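Local coordinates for protein mambaquaretin-1 (PDB 5M4V) that selectively antagonises the type 2 vasopressin receptor, as a small Kunitz-fold peptide of green mamba venom, at residues 4-10 with 40-45; 27-31 with 51-56. All blocks are in the same frame, centred on the assembly; numbering follows the deposited sequence.

Interaction 1. Residues 4-10 with 40-45; sequences FCNLPVK and GNANRF. With PGO (S-1,2-propanediol), chain B.
The Phe-4 ring meets Phe-45 at its edge: Phe-45 CZ lies near the Phe-4 ring plane, 4.2 Å from Phe-4 CE1, while Phe-4 itself approaches the Phe-45 ring obliquely. The methyl of Ala-42 adds to this apolar patch, with CB 3.8 Å from Phe-4 CD1, and Leu-7 CD1 comes up to the same methyl. The Arg-44 guanidinium turns its edge to Asn-41 N and a water, both in its plane. Two asparagine amides also reach across to the 4-10 segment. Asn-41 donates from ND2 to Pro-8 O at 2.8 Å, a fairly straight bond (164° at the hydrogen) whose acceptor lies in the amide plane. Its CG sits between its own N and carbonyl carbon (chi1 65°), which lets OD1 turn back to accept from Asn-43 N in an Asx turn; that N-H comes from above the carbonyl plane. Asn-43 sends ND2 to Leu-7 O at 2.9 Å, the acceptor tilted slightly from the amide plane. Each amide nitrogen grips a main-chain carbonyl of the facing segment, and together they tie down two successive peptides. Two waters extend the seam: one takes the N-H of Lys-10 and also hydrogen-bonds with Asn-41 OD1 and Asn-43 O, while the other joins Lys-10 O to Asn-41 N and Arg-44 NH1. The Lys-10 chain crosses Asn-41 at an angle, its CB 3.7 Å from Asn-41 ND2, and its NZ hydrogen-bonds to O1 of a propanediol, probably from the crystallisation liquor, and to Lys-39 O. On the strand side, Asn-43 OD1 accepts from Tyr-23 N and Phe-45 pairs by backbone with Phe-21, fastening the 40-45 loop to strand 18-24; helix 48-55 lies against both Phe-4 and Phe-45.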
loop_
_atom_site.group_PDB
_atom_site.type_symbol
_atom_site.label_atom_id
_atom_site.label_comp_id
_atom_site.label_asym_id
_atom_site.label_seq_id
_atom_site.Cartn_x
_atom_site.Cartn_y
_atom_site.Cartn_z
ATOM N N PHE A 4 8.338 -6.936 1.806
ATOM C CA PHE A 4 8.011 -5.566 1.445
ATOM C C PHE A 4 6.597 -5.168 1.883
ATOM O O PHE A 4 6.311 -3.956 1.988
ATOM C CB PHE A 4 8.208 -5.229 -0.051
ATOM C CG PHE A 4 7.302 -5.957 -1.001
ATOM C CD1 PHE A 4 6.056 -5.480 -1.278
ATOM C CD2 PHE A 4 7.738 -7.006 -1.722
ATOM C CE1 PHE A 4 5.271 -6.157 -2.184
ATOM C CE2 PHE A 4 6.995 -7.649 -2.573
ATOM C CZ PHE A 4 5.744 -7.288 -2.831
ATOM N N CYS A 5 5.733 -6.143 2.183
ATOM C CA CYS A 5 4.462 -5.816 2.776
ATOM C C CYS A 5 4.600 -5.039 4.078
ATOM O O CYS A 5 3.696 -4.300 4.461
ATOM C CB CYS A 5 3.703 -7.104 3.049
ATOM S SG CYS A 5 3.258 -8.069 1.566
ATOM N N ASN A 6 5.738 -5.275 4.776
ATOM C CA ASN A 6 5.974 -4.661 6.045
ATOM C C ASN A 6 6.606 -3.298 5.953
ATOM O O ASN A 6 6.812 -2.658 6.982
ATOM C CB ASN A 6 6.846 -5.571 6.891
ATOM C CG ASN A 6 6.192 -6.906 7.146
ATOM O OD1 ASN A 6 4.977 -6.998 7.349
ATOM N ND2 ASN A 6 6.980 -7.966 7.076
ATOM N N LEU A 7 6.876 -2.789 4.761
ATOM C CA LEU A 7 7.345 -1.408 4.632
ATOM C C LEU A 7 6.221 -0.493 5.060
ATOM O O LEU A 7 5.036 -0.751 4.922
ATOM C CB LEU A 7 7.686 -1.099 3.158
ATOM C CG LEU A 7 8.907 -1.815 2.598
ATOM C CD1 LEU A 7 8.967 -1.592 1.120
ATOM C CD2 LEU A 7 10.169 -1.271 3.302
ATOM N N PRO A 8 6.582 0.689 5.607
ATOM C CA PRO A 8 5.581 1.651 6.051
ATOM C C PRO A 8 4.866 2.286 4.863
ATOM O O PRO A 8 5.513 2.616 3.852
ATOM C CB PRO A 8 6.441 2.673 6.846
ATOM C CG PRO A 8 7.711 2.668 6.146
ATOM C CD PRO A 8 7.995 1.177 5.806
ATOM N N VAL A 9 3.602 2.584 5.032
ATOM C CA VAL A 9 2.859 3.270 3.938
ATOM C C VAL A 9 3.466 4.615 3.630
ATOM O O VAL A 9 3.853 5.393 4.524
ATOM C CB VAL A 9 1.372 3.387 4.317
ATOM C CG1 VAL A 9 1.152 4.160 5.597
ATOM C CG2 VAL A 9 0.571 3.964 3.181
ATOM N N LYS A 10 3.569 4.906 2.329
ATOM C CA LYS A 10 4.311 6.069 1.877
ATOM C C LYS A 10 3.539 6.847 0.829
ATOM O O LYS A 10 3.635 6.579 -0.378
ATOM C CB LYS A 10 5.701 5.654 1.380
ATOM C CG LYS A 10 6.628 6.837 1.162
ATOM C CD LYS A 10 7.992 6.419 0.810
ATOM C CE LYS A 10 8.864 7.654 0.882
ATOM N NZ LYS A 10 9.895 7.701 0.013
ATOM N N GLY A 40 7.003 6.742 -3.902
ATOM C CA GLY A 40 6.445 5.726 -3.064
ATOM C C GLY A 40 7.353 4.520 -2.821
ATOM O O GLY A 40 8.478 4.488 -3.291
ATOM N N ASN A 41 6.872 3.543 -2.134
ATOM C CA ASN A 41 7.604 2.289 -1.952
ATOM C C ASN A 41 6.707 1.145 -2.429
ATOM O O ASN A 41 5.635 1.349 -2.973
ATOM C CB ASN A 41 8.137 2.117 -0.534
ATOM C CG ASN A 41 7.068 1.998 0.513
ATOM O OD1 ASN A 41 5.962 1.509 0.238
ATOM N ND2 ASN A 41 7.371 2.387 1.736
ATOM N N ALA A 42 7.199 -0.089 -2.224
ATOM C CA ALA A 42 6.523 -1.274 -2.821
ATOM C C ALA A 42 5.298 -1.698 -2.067
ATOM O O ALA A 42 4.537 -2.540 -2.604
ATOM C CB ALA A 42 7.516 -2.421 -2.887
ATOM N N ASN A 43 5.023 -1.181 -0.870
ATOM C CA ASN A 43 3.782 -1.515 -0.175
ATOM C C ASN A 43 2.650 -0.588 -0.676
ATOM O O ASN A 43 2.162 0.300 0.021
ATOM C CB ASN A 43 3.970 -1.416 1.305
ATOM C CG ASN A 43 2.730 -1.823 2.086
ATOM O OD1 ASN A 43 1.832 -2.453 1.545
ATOM N ND2 ASN A 43 2.688 -1.437 3.355
ATOM N N ARG A 44 2.285 -0.834 -1.938
ATOM C CA ARG A 44 1.338 0.017 -2.605
ATOM C C ARG A 44 0.731 -0.805 -3.745
ATOM O O ARG A 44 1.456 -1.343 -4.580
ATOM C CB ARG A 44 1.990 1.261 -3.182
ATOM C CG ARG A 44 1.048 2.145 -3.948
ATOM C CD ARG A 44 1.555 3.411 -4.501
ATOM N NE ARG A 44 2.272 3.220 -5.747
ATOM C CZ ARG A 44 3.592 3.261 -5.812
ATOM N NH1 ARG A 44 4.271 3.444 -4.700
ATOM N NH2 ARG A 44 4.251 3.226 -6.964
ATOM N N PHE A 45 -0.595 -0.816 -3.807
ATOM C CA PHE A 45 -1.326 -1.649 -4.742
ATOM C C PHE A 45 -2.470 -0.859 -5.327
ATOM O O PHE A 45 -3.111 -0.052 -4.663
ATOM C CB PHE A 45 -1.870 -2.899 -4.040
ATOM C CG PHE A 45 -0.813 -3.664 -3.344
ATOM C CD1 PHE A 45 -0.052 -4.605 -3.992
ATOM C CD2 PHE A 45 -0.467 -3.397 -2.025
ATOM C CE1 PHE A 45 0.963 -5.282 -3.390
ATOM C CE2 PHE A 45 0.554 -4.069 -1.387
ATOM C CZ PHE A 45 1.262 -5.021 -2.090
HETATM C C1 PGO B . 10.774 10.822 0.820
HETATM C C2 PGO B . 9.527 11.574 0.429
HETATM C C3 PGO B . 9.353 13.015 0.988
HETATM O O1 PGO B . 11.597 9.872 0.080
HETATM O O2 PGO B . 8.215 10.829 0.868
HETATM O O HOH W 1 3.483 2.615 0.524
HETATM O O HOH W 2 3.993 4.120 -1.720
#

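Interaction 2. Residues 27-31 with 51-56; sequences TNKCH and CRRTCV
Val-56 lays its CG2 methyl against the sulfur of Cys-30, 3.7 Å from SG, and the same methyl reaches the backbone of the turn at Asn-28 O. Right beside it is the covalent link: Cys-30 SG and Cys-51 SG are bonded at 2.1 Å, with the bridge twisted to a chi3 of -92°, close to the relaxed perpendicular of a disulfide. The two halves leave their backbones differently. In Cys-51 the sulfur extends opposite its own N (chi1 -176°), projecting from the helix toward the strand, whereas Cys-30 SG lies beside its N. The Cys-30 sulfur also passes 3.7 Å from Arg-52 N and is in contact with the first part of the Arg-52 side chain; the far end of that arginine makes a salt bridge with Glu-49. No direct hydrogen bond crosses between the segments, but a water bridges them at the Asn-28 end of the contact, donating to Asn-28 OD1 at 2.9 Å and to Cys-55 O at 2.7 Å. Asn-28 OD1 also accepts from Tyr-23 OH, so the turn is tied to both the water and strand 18-24. Thr-27 OG1, in the turn, and His-31 NE2, on the strand that follows, share a hydrogen bond of 2.8 Å. A disulfide pinning the C-terminal helix to the second strand of the antiparallel hairpin is a hallmark of the Kunitz/BPTI fold, in which three such bridges stabilise a very small domain.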
loop_
_atom_site.group_PDB
_atom_site.type_symbol
_atom_site.label_atom_id
_atom_site.label_comp_id
_atom_site.label_asym_id
_atom_site.label_seq_id
_atom_site.Cartn_x
_atom_site.Cartn_y
_atom_site.Cartn_z
ATOM N N THR A 27 -2.778 -4.764 11.734
ATOM C CA THR A 27 -4.061 -5.480 11.518
ATOM C C THR A 27 -3.968 -6.756 10.807
ATOM O O THR A 27 -4.962 -7.491 10.783
ATOM C CB THR A 27 -4.933 -4.462 10.770
ATOM O OG1 THR A 27 -4.322 -4.204 9.530
ATOM C CG2 THR A 27 -5.139 -3.146 11.439
ATOM N N ASN A 28 -2.830 -7.005 10.034
ATOM C CA ASN A 28 -2.824 -8.091 9.044
ATOM C C ASN A 28 -3.883 -7.915 8.047
ATOM O O ASN A 28 -4.309 -8.877 7.396
ATOM C CB ASN A 28 -2.883 -9.481 9.686
ATOM C CG ASN A 28 -2.447 -10.594 8.751
ATOM O OD1 ASN A 28 -1.471 -10.476 8.048
ATOM N ND2 ASN A 28 -3.152 -11.747 8.776
ATOM N N LYS A 29 -4.190 -6.626 7.691
ATOM C CA LYS A 29 -5.164 -6.276 6.721
ATOM C C LYS A 29 -4.609 -5.236 5.756
ATOM O O LYS A 29 -3.667 -4.478 6.086
ATOM C CB LYS A 29 -6.444 -5.769 7.339
ATOM C CG LYS A 29 -7.198 -6.810 8.119
ATOM C CD LYS A 29 -8.449 -6.342 8.718
ATOM C CE LYS A 29 -9.542 -6.966 7.882
ATOM N NZ LYS A 29 -10.980 -7.071 8.340
ATOM N N CYS A 30 -5.235 -5.174 4.587
ATOM C CA CYS A 30 -5.023 -4.052 3.678
ATOM C C CYS A 30 -5.977 -2.944 3.971
ATOM O O CYS A 30 -7.096 -3.134 4.434
ATOM C CB CYS A 30 -5.205 -4.556 2.268
ATOM S SG CYS A 30 -3.891 -5.702 1.719
ATOM N N HIS A 31 -5.501 -1.678 3.688
ATOM C CA HIS A 31 -6.246 -0.466 3.936
ATOM C C HIS A 31 -6.056 0.477 2.753
ATOM O O HIS A 31 -5.071 0.394 2.033
ATOM C CB HIS A 31 -5.759 0.246 5.217
ATOM C CG HIS A 31 -5.832 -0.634 6.427
ATOM N ND1 HIS A 31 -6.948 -0.716 7.231
ATOM C CD2 HIS A 31 -4.966 -1.541 6.929
ATOM C CE1 HIS A 31 -6.717 -1.658 8.179
ATOM N NE2 HIS A 31 -5.533 -2.136 8.031
ATOM N N CYS A 51 -3.591 -6.186 -3.254
ATOM C CA CYS A 51 -2.939 -6.088 -1.931
ATOM C C CYS A 51 -3.117 -7.374 -1.145
ATOM O O CYS A 51 -2.212 -7.900 -0.522
ATOM C CB CYS A 51 -3.534 -4.892 -1.187
ATOM S SG CYS A 51 -2.757 -4.548 0.408
ATOM N N ARG A 52 -4.373 -7.916 -1.185
ATOM C CA ARG A 52 -4.653 -9.125 -0.429
ATOM C C ARG A 52 -3.912 -10.346 -0.998
ATOM O O ARG A 52 -3.356 -11.132 -0.219
ATOM C CB ARG A 52 -6.140 -9.403 -0.382
ATOM C CG ARG A 52 -6.867 -8.483 0.526
ATOM C CD ARG A 52 -8.335 -8.573 0.400
ATOM N NE ARG A 52 -8.975 -7.839 1.428
ATOM C CZ ARG A 52 -10.213 -7.527 1.525
ATOM N NH1 ARG A 52 -10.682 -6.904 2.596
ATOM N NH2 ARG A 52 -11.075 -7.835 0.537
ATOM N N ARG A 53 -3.931 -10.503 -2.321
ATOM C CA ARG A 53 -3.228 -11.639 -2.948
ATOM C C ARG A 53 -1.768 -11.613 -2.630
ATOM O O ARG A 53 -1.116 -12.658 -2.480
ATOM C CB ARG A 53 -3.439 -11.606 -4.501
ATOM C CG ARG A 53 -4.824 -11.948 -4.995
ATOM C CD ARG A 53 -5.011 -11.559 -6.515
ATOM N NE ARG A 53 -4.477 -12.389 -7.616
ATOM C CZ ARG A 53 -4.069 -12.002 -8.844
ATOM N NH1 ARG A 53 -3.812 -12.916 -9.741
ATOM N NH2 ARG A 53 -4.212 -10.700 -9.203
ATOM N N THR A 54 -1.197 -10.405 -2.474
ATOM C CA THR A 54 0.232 -10.267 -2.228
ATOM C C THR A 54 0.551 -10.463 -0.737
ATOM O O THR A 54 1.527 -11.144 -0.402
ATOM C CB THR A 54 0.767 -8.939 -2.686
ATOM O OG1 THR A 54 0.408 -8.723 -4.060
ATOM C CG2 THR A 54 2.263 -8.816 -2.526
ATOM N N CYS A 55 -0.247 -9.833 0.144
ATOM C CA CYS A 55 0.171 -9.661 1.515
ATOM C C CYS A 55 -0.716 -10.338 2.595
ATOM O O CYS A 55 -0.219 -10.435 3.716
ATOM C CB CYS A 55 0.255 -8.140 1.887
ATOM S SG CYS A 55 1.482 -7.222 0.938
ATOM N N VAL A 56 -1.937 -10.715 2.239
ATOM C CA VAL A 56 -2.912 -11.203 3.211
ATOM C C VAL A 56 -3.213 -12.683 3.044
ATOM O O VAL A 56 -3.328 -13.366 4.080
ATOM C CB VAL A 56 -4.198 -10.359 3.199
ATOM C CG1 VAL A 56 -5.262 -10.907 4.142
ATOM C CG2 VAL A 56 -3.901 -8.906 3.512
HETATM O O HOH W 3 -0.508 -12.079 5.866
#

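Overall arrangement
Both contacts lie largely at the surface of this small domain, with two buried residues in interaction 1, Cys-5 and Asn-43, and one in interaction 2, Cys-51. Interaction 1 joins two segments with no strand pairing between them, so side-chain amides, backbone carbonyls and waters do much of the work, beside an apolar patch round Phe-4; interaction 2 joins strand to helix through a covalent bridge and a few apolar touches, with a single water at its margin. Their centres are 11 Å apart, and the disulfide from Cys-5 to Cys-55 stitches one to the other. Phe-45 is the second junction, its ring packing on Cys-51, Thr-54 and Cys-55. The segments alternate along the chain.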